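Local coordinates for protein putative trimethylamine methyltransferase (Rhizobium meliloti, PDB 4YYC) that belongs to the trimethylamine methyltransferase family and probably transfers methyl groups, though its exact substrate is not established, at residues G394-G399 with Y404-I409. Residues are numbered along the deposited sequence; the frame is centred on the assembly and turned at random.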
loop_
_atom_site.group_PDB
_atom_site.type_symbol
_atom_site.label_atom_id
_atom_site.label_comp_id
_atom_site.label_asym_id
_atom_site.label_seq_id
_atom_site.Cartn_x
_atom_site.Cartn_y
_atom_site.Cartn_z
ATOM N N GLY A 394 11.633 -7.265 8.927
ATOM C CA GLY A 394 11.932 -8.462 9.703
ATOM C C GLY A 394 10.850 -9.039 10.599
ATOM O O GLY A 394 10.984 -10.202 11.039
ATOM N N TRP A 395 9.817 -8.260 10.933
ATOM C CA TRP A 395 8.742 -8.731 11.815
ATOM C C TRP A 395 7.872 -9.796 11.166
ATOM O O TRP A 395 7.357 -9.610 10.045
ATOM C CB TRP A 395 7.884 -7.521 12.160
ATOM C CG TRP A 395 6.604 -7.681 12.879
ATOM C CD1 TRP A 395 5.466 -8.324 12.460
ATOM C CD2 TRP A 395 6.263 -7.076 14.135
ATOM N NE1 TRP A 395 4.432 -8.106 13.360
ATOM C CE2 TRP A 395 4.902 -7.359 14.395
ATOM C CE3 TRP A 395 6.985 -6.331 15.086
ATOM C CZ2 TRP A 395 4.272 -6.928 15.546
ATOM C CZ3 TRP A 395 6.341 -5.911 16.195
ATOM C CH2 TRP A 395 5.016 -6.228 16.429
ATOM N N LEU A 396 7.611 -10.858 11.914
ATOM C CA LEU A 396 6.685 -11.874 11.509
ATOM C C LEU A 396 5.941 -12.338 12.761
ATOM O O LEU A 396 6.372 -12.113 13.909
ATOM C CB LEU A 396 7.505 -13.031 10.846
ATOM C CG LEU A 396 6.782 -14.024 9.974
ATOM C CD1 LEU A 396 6.083 -13.361 8.795
ATOM C CD2 LEU A 396 7.793 -15.030 9.450
ATOM N N GLU A 397 4.811 -12.998 12.559
ATOM C CA GLU A 397 4.104 -13.702 13.587
ATOM C C GLU A 397 3.731 -12.750 14.717
ATOM O O GLU A 397 3.893 -13.042 15.896
ATOM C CB GLU A 397 4.913 -14.940 14.073
ATOM C CG GLU A 397 4.044 -15.964 14.741
ATOM C CD GLU A 397 4.852 -17.054 15.392
ATOM O OE1 GLU A 397 5.591 -17.796 14.678
ATOM O OE2 GLU A 397 4.809 -17.156 16.627
ATOM N N GLY A 398 3.233 -11.570 14.364
ATOM C CA GLY A 398 2.699 -10.679 15.342
ATOM C C GLY A 398 3.716 -10.127 16.305
ATOM O O GLY A 398 3.349 -9.637 17.402
ATOM N N GLY A 399 4.989 -10.152 15.925
ATOM C CA GLY A 399 6.038 -9.622 16.777
ATOM C C GLY A 399 6.795 -10.667 17.549
ATOM O O GLY A 399 7.718 -10.326 18.268
ATOM N N TYR A 404 14.748 -13.943 8.938
ATOM C CA TYR A 404 15.776 -13.535 8.011
ATOM C C TYR A 404 15.154 -13.311 6.619
ATOM O O TYR A 404 15.465 -12.317 5.957
ATOM C CB TYR A 404 16.847 -14.620 7.906
ATOM C CG TYR A 404 17.780 -14.734 9.105
ATOM C CD1 TYR A 404 17.449 -15.446 10.220
ATOM C CD2 TYR A 404 19.026 -14.214 9.044
ATOM C CE1 TYR A 404 18.314 -15.587 11.293
ATOM C CE2 TYR A 404 19.937 -14.399 10.082
ATOM C CZ TYR A 404 19.543 -15.051 11.225
ATOM O OH TYR A 404 20.436 -15.195 12.292
ATOM N N GLU A 405 14.332 -14.237 6.170
ATOM C CA GLU A 405 13.788 -14.120 4.826
ATOM C C GLU A 405 12.882 -12.885 4.741
ATOM O O GLU A 405 12.935 -12.114 3.757
ATOM C CB GLU A 405 13.020 -15.395 4.403
ATOM C CG GLU A 405 13.985 -16.546 4.114
ATOM C CD GLU A 405 13.294 -17.880 3.940
ATOM O OE1 GLU A 405 12.068 -17.939 4.026
ATOM O OE2 GLU A 405 14.003 -18.916 3.737
ATOM N N LYS A 406 12.020 -12.736 5.741
ATOM C CA LYS A 406 11.142 -11.585 5.771
ATOM C C LYS A 406 11.929 -10.266 5.808
ATOM O O LYS A 406 11.563 -9.302 5.140
ATOM C CB LYS A 406 10.213 -11.684 6.948
ATOM C CG LYS A 406 9.304 -10.501 7.213
ATOM C CD LYS A 406 8.247 -10.389 6.219
ATOM C CE LYS A 406 6.944 -9.614 6.639
ATOM N NZ LYS A 406 7.238 -8.402 7.502
ATOM N N PHE A 407 13.009 -10.221 6.567
ATOM C CA PHE A 407 13.831 -9.033 6.600
ATOM C C PHE A 407 14.296 -8.645 5.198
ATOM O O PHE A 407 14.246 -7.486 4.812
ATOM C CB PHE A 407 15.050 -9.265 7.515
ATOM C CG PHE A 407 15.917 -8.063 7.646
ATOM C CD1 PHE A 407 16.891 -7.755 6.668
ATOM C CD2 PHE A 407 15.774 -7.222 8.742
ATOM C CE1 PHE A 407 17.683 -6.620 6.797
ATOM C CE2 PHE A 407 16.615 -6.098 8.874
ATOM C CZ PHE A 407 17.528 -5.798 7.899
HETATM N N MSE A 408 14.752 -9.633 4.426
HETATM C CA MSE A 408 15.263 -9.344 3.065
HETATM C C MSE A 408 14.181 -8.840 2.142
HETATM O O MSE A 408 14.396 -7.914 1.350
HETATM C CB MSE A 408 15.947 -10.582 2.487
HETATM C CG MSE A 408 17.140 -11.080 3.310
HETATM SE SE MSE A 408 18.544 -9.732 3.477
HETATM C CE MSE A 408 18.941 -9.573 1.575
ATOM N N ILE A 409 12.999 -9.429 2.243
ATOM C CA ILE A 409 11.869 -9.010 1.385
ATOM C C ILE A 409 11.440 -7.586 1.764
ATOM O O ILE A 409 11.248 -6.708 0.903
ATOM C CB ILE A 409 10.668 -9.971 1.536
ATOM C CG1 ILE A 409 11.038 -11.367 1.019
ATOM C CG2 ILE A 409 9.394 -9.402 0.852
ATOM C CD1 ILE A 409 10.049 -12.443 1.452
#
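Lys406 reaches from the first turn of its helix alongside the Gly394-Trp395 peptide and binds the Trp395 carbonyl with its ammonium group. The bond from NZ to Trp395 O is 2.8 Å long and lies in the carbonyl plane, with a C=O...N angle of 153°. Its chain starts with CG anti to the backbone N (chi1 175°), and bends at chi2 and chi4 curl it past the carbonyl oxygen, bringing Lys406 CE within 3.4 Å of Trp395 O. Asp410, one turn further along the helix, makes a salt bridge to NZ through OD2, and Ser374 OG hydrogen-bonds the same nitrogen. Three partners therefore hold this buried ammonium.

The fold here is a beta-hairpin running into a helix. Strand 395-396, at the edge of a small mixed sheet, is antiparallel to strand 401-403, from which helix 404-420 leads straight off. Gly394 sits where the hairpin meets this helix, its N 3.7 Å from Phe407 CA. Its phi of 106° belongs to a backbone conformation that favours glycine, and its CA lies 4.1 Å from Phe407 CD2. Asp410 OD2 also accepts the Gly394 N-H, tying both segments to one carboxylate. Phe407 lays its CB against Gly394 CA, 3.9 Å apart, while Gly394 N approaches its ring obliquely; the side chain also packs on Phe164 and Leu167 of helix 158-170.

Leu396 makes a looser contact, its CD1 4.4 Å from Lys406 CE. The Trp395 side chain leaves the backbone away from the helix; its NE1 donates to Cys361 O, and the side chain lies about 5 Å from a bound ligand of unknown identity.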